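Local coordinates for protein berberine bridge enzyme-like 28 (PDB 5D79) that binds FAD as a secreted plant oxidoreductase of the berberine bridge enzyme-like family and is involved in adaptation to salt stress, at residues P76-K86 against F125-L133. Residues are numbered along the deposited sequence; the frame is centred on the assembly and turned at random.
Sequences PKPVSIITPVK and FAVIDLRNL
Backbone bonds pair I81 with V127 and I82 with I128 in parallel register, the axes of strands 80-82 and 125-129 running 20° apart. V127 takes part through both its polar backbone atoms: its N donates to S80 O at 2.8 Å, and its O receives I82 N in a nearly straight bond. D129 N to I82 O completes the I82-I128 bridge, and V79 N donates to F125 O ahead of the paired residues. A water carries the pairing one step further back, donating to K77 O and accepting from F125 N.

Apolar contacts split between the sheet faces. On the face of I81 and V127, P78 is pressed over the F125 ring, its CB 3.8 Å from the centroid and 26° off the normal, a CH-pi contact; F125 reaches it because CG sits between backbone N and carbonyl carbon (chi1 71°). P78 CG also touches V127 CG2, and I81 CG1 lies alongside V127 CB. Helix 58-63 packs on this face through I60 and L61. Across the sheet, P84 CG meets I128 CG2 at 4.0 Å, the two side chains nearly perpendicular, with helix 87-100 against both.

The pair forms the centre of the four-stranded sheet in the PCMH-type FAD-binding domain, between strands 49-50 and 103-107; L130, just past the strand, touches FAD.

L133 N donates to L130 O, closing the following type I turn, L130 to L133. D129 OD1 accepts R131 N, making an Asx turn, and also R131 NE from above the carboxylate plane; OD2 bridges R131 NH2 at 2.8 Å and R107. Across the contact, N132 ND2 gives T83 O a weak bond, while a second water donates to P84 O and D129 O and accepts from N132 N.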
ATOM      1  N   PRO A  76      -3.838 -16.720 -14.613  1.00 40.37           N
ATOM      2  CA  PRO A  76      -2.702 -16.730 -15.543  1.00 36.61           C
ATOM      3  C   PRO A  76      -1.350 -16.932 -14.853  1.00 36.54           C
ATOM      4  O   PRO A  76      -1.062 -16.321 -13.818  1.00 37.43           O
ATOM      5  CB  PRO A  76      -2.782 -15.345 -16.204  1.00 32.23           C
ATOM      6  CG  PRO A  76      -4.232 -14.982 -16.138  1.00 31.88           C
ATOM      7  CD  PRO A  76      -4.704 -15.538 -14.819  1.00 36.43           C
ATOM      8  N   LYS A  77      -0.532 -17.797 -15.440  1.00 40.08           N
ATOM      9  CA  LYS A  77       0.795 -18.090 -14.919  1.00 37.17           C
ATOM     10  C   LYS A  77       1.878 -17.559 -15.862  1.00 36.04           C
ATOM     11  O   LYS A  77       1.697 -17.568 -17.075  1.00 33.78           O
ATOM     12  CB  LYS A  77       0.946 -19.596 -14.711  1.00 37.86           C
ATOM     13  CG  LYS A  77      -0.049 -20.169 -13.708  1.00 41.60           C
ATOM     14  CD  LYS A  77       0.053 -19.456 -12.361  1.00 42.75           C
ATOM     15  CE  LYS A  77      -0.841 -20.092 -11.299  1.00 44.69           C
ATOM     16  NZ  LYS A  77      -2.277 -20.065 -11.680  1.00 46.41           N
ATOM     17  N   PRO A  78       2.999 -17.073 -15.303  1.00 37.45           N
ATOM     18  CA  PRO A  78       4.121 -16.622 -16.134  1.00 32.31           C
ATOM     19  C   PRO A  78       4.903 -17.795 -16.717  1.00 39.62           C
ATOM     20  O   PRO A  78       4.935 -18.876 -16.134  1.00 36.84           O
ATOM     21  CB  PRO A  78       4.989 -15.834 -15.158  1.00 30.98           C
ATOM     22  CG  PRO A  78       4.738 -16.498 -13.843  1.00 38.87           C
ATOM     23  CD  PRO A  78       3.283 -16.910 -13.865  1.00 38.04           C
ATOM     24  N   VAL A  79       5.540 -17.566 -17.858  1.00 41.83           N
ATOM     25  CA  VAL A  79       6.306 -18.598 -18.538  1.00 41.77           C
ATOM     26  C   VAL A  79       7.753 -18.591 -18.002  1.00 45.00           C
ATOM     27  O   VAL A  79       8.540 -19.520 -18.245  1.00 45.02           O
ATOM     28  CB  VAL A  79       6.240 -18.389 -20.070  1.00 38.20           C
ATOM     29  CG1 VAL A  79       7.002 -17.141 -20.471  1.00 37.23           C
ATOM     30  CG2 VAL A  79       6.717 -19.613 -20.816  1.00 41.23           C
ATOM     31  N   SER A  80       8.082 -17.549 -17.234  1.00 43.37           N
ATOM     32  CA  SER A  80       9.363 -17.484 -16.528  1.00 42.03           C
ATOM     33  C   SER A  80       9.357 -16.489 -15.349  1.00 38.92           C
ATOM     34  O   SER A  80       8.656 -15.469 -15.371  1.00 32.51           O
ATOM     35  CB  SER A  80      10.501 -17.136 -17.508  1.00 39.95           C
ATOM     36  OG  SER A  80      10.251 -15.944 -18.233  1.00 34.24           O
ATOM     37  N   ILE A  81      10.130 -16.827 -14.314  1.00 38.15           N
ATOM     38  CA  ILE A  81      10.408 -15.933 -13.197  1.00 39.42           C
ATOM     39  C   ILE A  81      11.909 -15.750 -13.070  1.00 31.13           C
ATOM     40  O   ILE A  81      12.655 -16.711 -13.117  1.00 32.27           O
ATOM     41  CB  ILE A  81       9.855 -16.476 -11.865  1.00 40.89           C
ATOM     42  CG1 ILE A  81       8.343 -16.692 -11.956  1.00 40.12           C
ATOM     43  CG2 ILE A  81      10.204 -15.543 -10.706  1.00 29.09           C
ATOM     44  CD1 ILE A  81       7.781 -17.511 -10.814  1.00 37.50           C
ATOM     45  N   ILE A  82      12.353 -14.514 -12.917  1.00 30.11           N
ATOM     46  CA  ILE A  82      13.764 -14.235 -12.706  1.00 31.92           C
ATOM     47  C   ILE A  82      13.944 -13.567 -11.337  1.00 35.12           C
ATOM     48  O   ILE A  82      13.268 -12.582 -11.019  1.00 33.19           O
ATOM     49  CB  ILE A  82      14.347 -13.335 -13.832  1.00 34.17           C
ATOM     50  CG1 ILE A  82      14.026 -13.906 -15.221  1.00 34.70           C
ATOM     51  CG2 ILE A  82      15.845 -13.176 -13.675  1.00 30.78           C
ATOM     52  CD1 ILE A  82      12.757 -13.336 -15.868  1.00 32.92           C
ATOM     53  N   THR A  83      14.829 -14.131 -10.517  1.00 37.40           N
ATOM     54  CA  THR A  83      15.152 -13.559  -9.209  1.00 37.25           C
ATOM     55  C   THR A  83      16.557 -12.958  -9.255  1.00 36.93           C
ATOM     56  O   THR A  83      17.522 -13.599  -8.839  1.00 37.79           O
ATOM     57  CB  THR A  83      15.059 -14.614  -8.041  1.00 45.20           C
ATOM     58  OG1 THR A  83      16.072 -15.626  -8.173  1.00 42.85           O
ATOM     59  CG2 THR A  83      13.689 -15.274  -8.006  1.00 45.17           C
ATOM     60  N   PRO A  84      16.671 -11.717  -9.760  1.00 35.41           N
ATOM     61  CA  PRO A  84      17.964 -11.035  -9.916  1.00 34.50           C
ATOM     62  C   PRO A  84      18.739 -10.921  -8.600  1.00 37.90           C
ATOM     63  O   PRO A  84      18.121 -10.857  -7.539  1.00 39.14           O
ATOM     64  CB  PRO A  84      17.563  -9.648 -10.433  1.00 30.97           C
ATOM     65  CG  PRO A  84      16.127  -9.477  -9.983  1.00 30.20           C
ATOM     66  CD  PRO A  84      15.539 -10.832 -10.090  1.00 30.17           C
ATOM     67  N   VAL A  85      20.069 -10.901  -8.672  1.00 37.58           N
ATOM     68  CA  VAL A  85      20.894 -10.751  -7.475  1.00 38.17           C
ATOM     69  C   VAL A  85      21.795  -9.518  -7.557  1.00 43.16           C
ATOM     70  O   VAL A  85      22.358  -9.082  -6.550  1.00 50.74           O
ATOM     71  CB  VAL A  85      21.763 -12.000  -7.221  1.00 37.09           C
ATOM     72  CG1 VAL A  85      20.878 -13.222  -6.962  1.00 34.84           C
ATOM     73  CG2 VAL A  85      22.720 -12.241  -8.385  1.00 38.67           C
ATOM     74  N   LYS A  86      21.929  -8.957  -8.751  1.00 38.53           N
ATOM     75  CA  LYS A  86      22.662  -7.712  -8.930  1.00 35.96           C
ATOM     76  C   LYS A  86      21.892  -6.851  -9.911  1.00 35.53           C
ATOM     77  O   LYS A  86      21.065  -7.360 -10.662  1.00 33.29           O
ATOM     78  CB  LYS A  86      24.093  -7.969  -9.417  1.00 32.76           C
ATOM     79  CG  LYS A  86      24.186  -8.860 -10.634  1.00 33.89           C
ATOM     80  CD  LYS A  86      25.603  -9.352 -10.868  1.00 32.17           C
ATOM     81  CE  LYS A  86      25.676 -10.328 -12.047  1.00 42.27           C
ATOM     82  NZ  LYS A  86      24.961 -11.622 -11.805  1.00 42.68           N
ATOM     83  N   PHE A 125       3.669 -13.569 -20.096  1.00 41.28           N
ATOM     84  CA  PHE A 125       4.559 -12.662 -19.385  1.00 37.54           C
ATOM     85  C   PHE A 125       5.607 -13.398 -18.570  1.00 36.81           C
ATOM     86  O   PHE A 125       5.559 -14.613 -18.422  1.00 39.81           O
ATOM     87  CB  PHE A 125       3.754 -11.738 -18.466  1.00 36.24           C
ATOM     88  CG  PHE A 125       3.169 -12.431 -17.265  1.00 37.70           C
ATOM     89  CD1 PHE A 125       2.034 -13.224 -17.383  1.00 36.69           C
ATOM     90  CD2 PHE A 125       3.747 -12.286 -16.009  1.00 38.10           C
ATOM     91  CE1 PHE A 125       1.492 -13.864 -16.271  1.00 33.29           C
ATOM     92  CE2 PHE A 125       3.205 -12.922 -14.896  1.00 32.38           C
ATOM     93  CZ  PHE A 125       2.080 -13.711 -15.030  1.00 30.21           C
ATOM     94  N   ALA A 126       6.559 -12.643 -18.045  1.00 33.06           N
ATOM     95  CA  ALA A 126       7.534 -13.164 -17.113  1.00 30.38           C
ATOM     96  C   ALA A 126       7.501 -12.293 -15.856  1.00 30.45           C
ATOM     97  O   ALA A 126       6.911 -11.209 -15.875  1.00 28.63           O
ATOM     98  CB  ALA A 126       8.908 -13.175 -17.739  1.00 31.13           C
ATOM     99  N   VAL A 127       8.126 -12.762 -14.775  1.00 28.61           N
ATOM    100  CA  VAL A 127       8.145 -12.031 -13.508  1.00 27.23           C
ATOM    101  C   VAL A 127       9.562 -11.686 -13.063  1.00 27.08           C
ATOM    102  O   VAL A 127      10.415 -12.550 -12.998  1.00 28.69           O
ATOM    103  CB  VAL A 127       7.458 -12.843 -12.372  1.00 35.99           C
ATOM    104  CG1 VAL A 127       7.745 -12.220 -11.015  1.00 25.83           C
ATOM    105  CG2 VAL A 127       5.959 -12.943 -12.605  1.00 26.93           C
ATOM    106  N   ILE A 128       9.805 -10.412 -12.773  1.00 28.88           N
ATOM    107  CA  ILE A 128      11.025  -9.974 -12.091  1.00 31.02           C
ATOM    108  C   ILE A 128      10.772  -9.899 -10.570  1.00 31.95           C
ATOM    109  O   ILE A 128      10.285  -8.877 -10.060  1.00 27.60           O
ATOM    110  CB  ILE A 128      11.510  -8.583 -12.596  1.00 29.53           C
ATOM    111  CG1 ILE A 128      11.487  -8.504 -14.124  1.00 31.25           C
ATOM    112  CG2 ILE A 128      12.899  -8.271 -12.072  1.00 25.32           C
ATOM    113  CD1 ILE A 128      11.757  -7.124 -14.657  1.00 30.53           C
ATOM    114  N   ASP A 129      11.084 -10.984  -9.861  1.00 30.71           N
ATOM    115  CA  ASP A 129      10.902 -11.064  -8.411  1.00 26.53           C
ATOM    116  C   ASP A 129      12.145 -10.497  -7.723  1.00 28.86           C
ATOM    117  O   ASP A 129      13.257 -10.987  -7.938  1.00 29.65           O
ATOM    118  CB  ASP A 129      10.642 -12.520  -7.991  1.00 29.56           C
ATOM    119  CG  ASP A 129      10.182 -12.668  -6.527  1.00 29.49           C
ATOM    120  OD1 ASP A 129      10.817 -12.101  -5.614  1.00 31.11           O
ATOM    121  OD2 ASP A 129       9.184 -13.391  -6.293  1.00 26.62           O
ATOM    122  N   LEU A 130      11.948  -9.473  -6.893  1.00 27.43           N
ATOM    123  CA  LEU A 130      13.058  -8.713  -6.307  1.00 28.29           C
ATOM    124  C   LEU A 130      13.495  -9.219  -4.945  1.00 28.31           C
ATOM    125  O   LEU A 130      14.239  -8.540  -4.241  1.00 27.38           O
ATOM    126  CB  LEU A 130      12.682  -7.240  -6.187  1.00 21.89           C
ATOM    127  CG  LEU A 130      12.387  -6.561  -7.522  1.00 21.95           C
ATOM    128  CD1 LEU A 130      11.809  -5.188  -7.302  1.00 20.92           C
ATOM    129  CD2 LEU A 130      13.657  -6.480  -8.343  1.00 27.25           C
ATOM    130  N   ARG A 131      13.053 -10.421  -4.593  1.00 23.35           N
ATOM    131  CA  ARG A 131      13.298 -10.991  -3.277  1.00 31.53           C
ATOM    132  C   ARG A 131      14.769 -11.026  -2.846  1.00 33.64           C
ATOM    133  O   ARG A 131      15.058 -11.015  -1.659  1.00 30.68           O
ATOM    134  CB  ARG A 131      12.734 -12.407  -3.229  1.00 32.33           C
ATOM    135  CG  ARG A 131      13.475 -13.423  -4.090  1.00 28.21           C
ATOM    136  CD  ARG A 131      12.759 -14.738  -4.010  1.00 30.34           C
ATOM    137  NE  ARG A 131      11.323 -14.501  -4.064  1.00 33.02           N
ATOM    138  CZ  ARG A 131      10.397 -15.446  -3.971  1.00 38.61           C
ATOM    139  NH1 ARG A 131      10.753 -16.715  -3.814  1.00 40.44           N
ATOM    140  NH2 ARG A 131       9.114 -15.117  -4.036  1.00 40.94           N
ATOM    141  N   ASN A 132      15.692 -11.067  -3.804  1.00 37.44           N
ATOM    142  CA  ASN A 132      17.118 -11.174  -3.492  1.00 37.99           C
ATOM    143  C   ASN A 132      17.796  -9.828  -3.274  1.00 33.67           C
ATOM    144  O   ASN A 132      18.890  -9.764  -2.710  1.00 32.70           O
ATOM    145  CB  ASN A 132      17.851 -11.932  -4.602  1.00 42.74           C
ATOM    146  CG  ASN A 132      17.522 -13.408  -4.615  1.00 47.36           C
ATOM    147  OD1 ASN A 132      17.114 -13.973  -3.594  1.00 48.24           O
ATOM    148  ND2 ASN A 132      17.705 -14.047  -5.769  1.00 49.79           N
ATOM    149  N   LEU A 133      17.151  -8.759  -3.737  1.00 31.48           N
ATOM    150  CA  LEU A 133      17.686  -7.410  -3.580  1.00 32.60           C
ATOM    151  C   LEU A 133      16.920  -6.655  -2.496  1.00 28.94           C
ATOM    152  O   LEU A 133      16.019  -5.870  -2.785  1.00 25.63           O
ATOM    153  CB  LEU A 133      17.631  -6.644  -4.908  1.00 32.51           C
ATOM    154  CG  LEU A 133      18.449  -7.223  -6.064  1.00 33.13           C
ATOM    155  CD1 LEU A 133      18.281  -6.402  -7.337  1.00 35.19           C
ATOM    156  CD2 LEU A 133      19.912  -7.318  -5.664  1.00 30.72           C
TER
HETATM  157  O   HOH W   1       2.714 -16.277 -19.081  1.00 26.56           O
HETATM  158  O   HOH W   2      15.657 -11.252  -6.745  1.00 31.01           O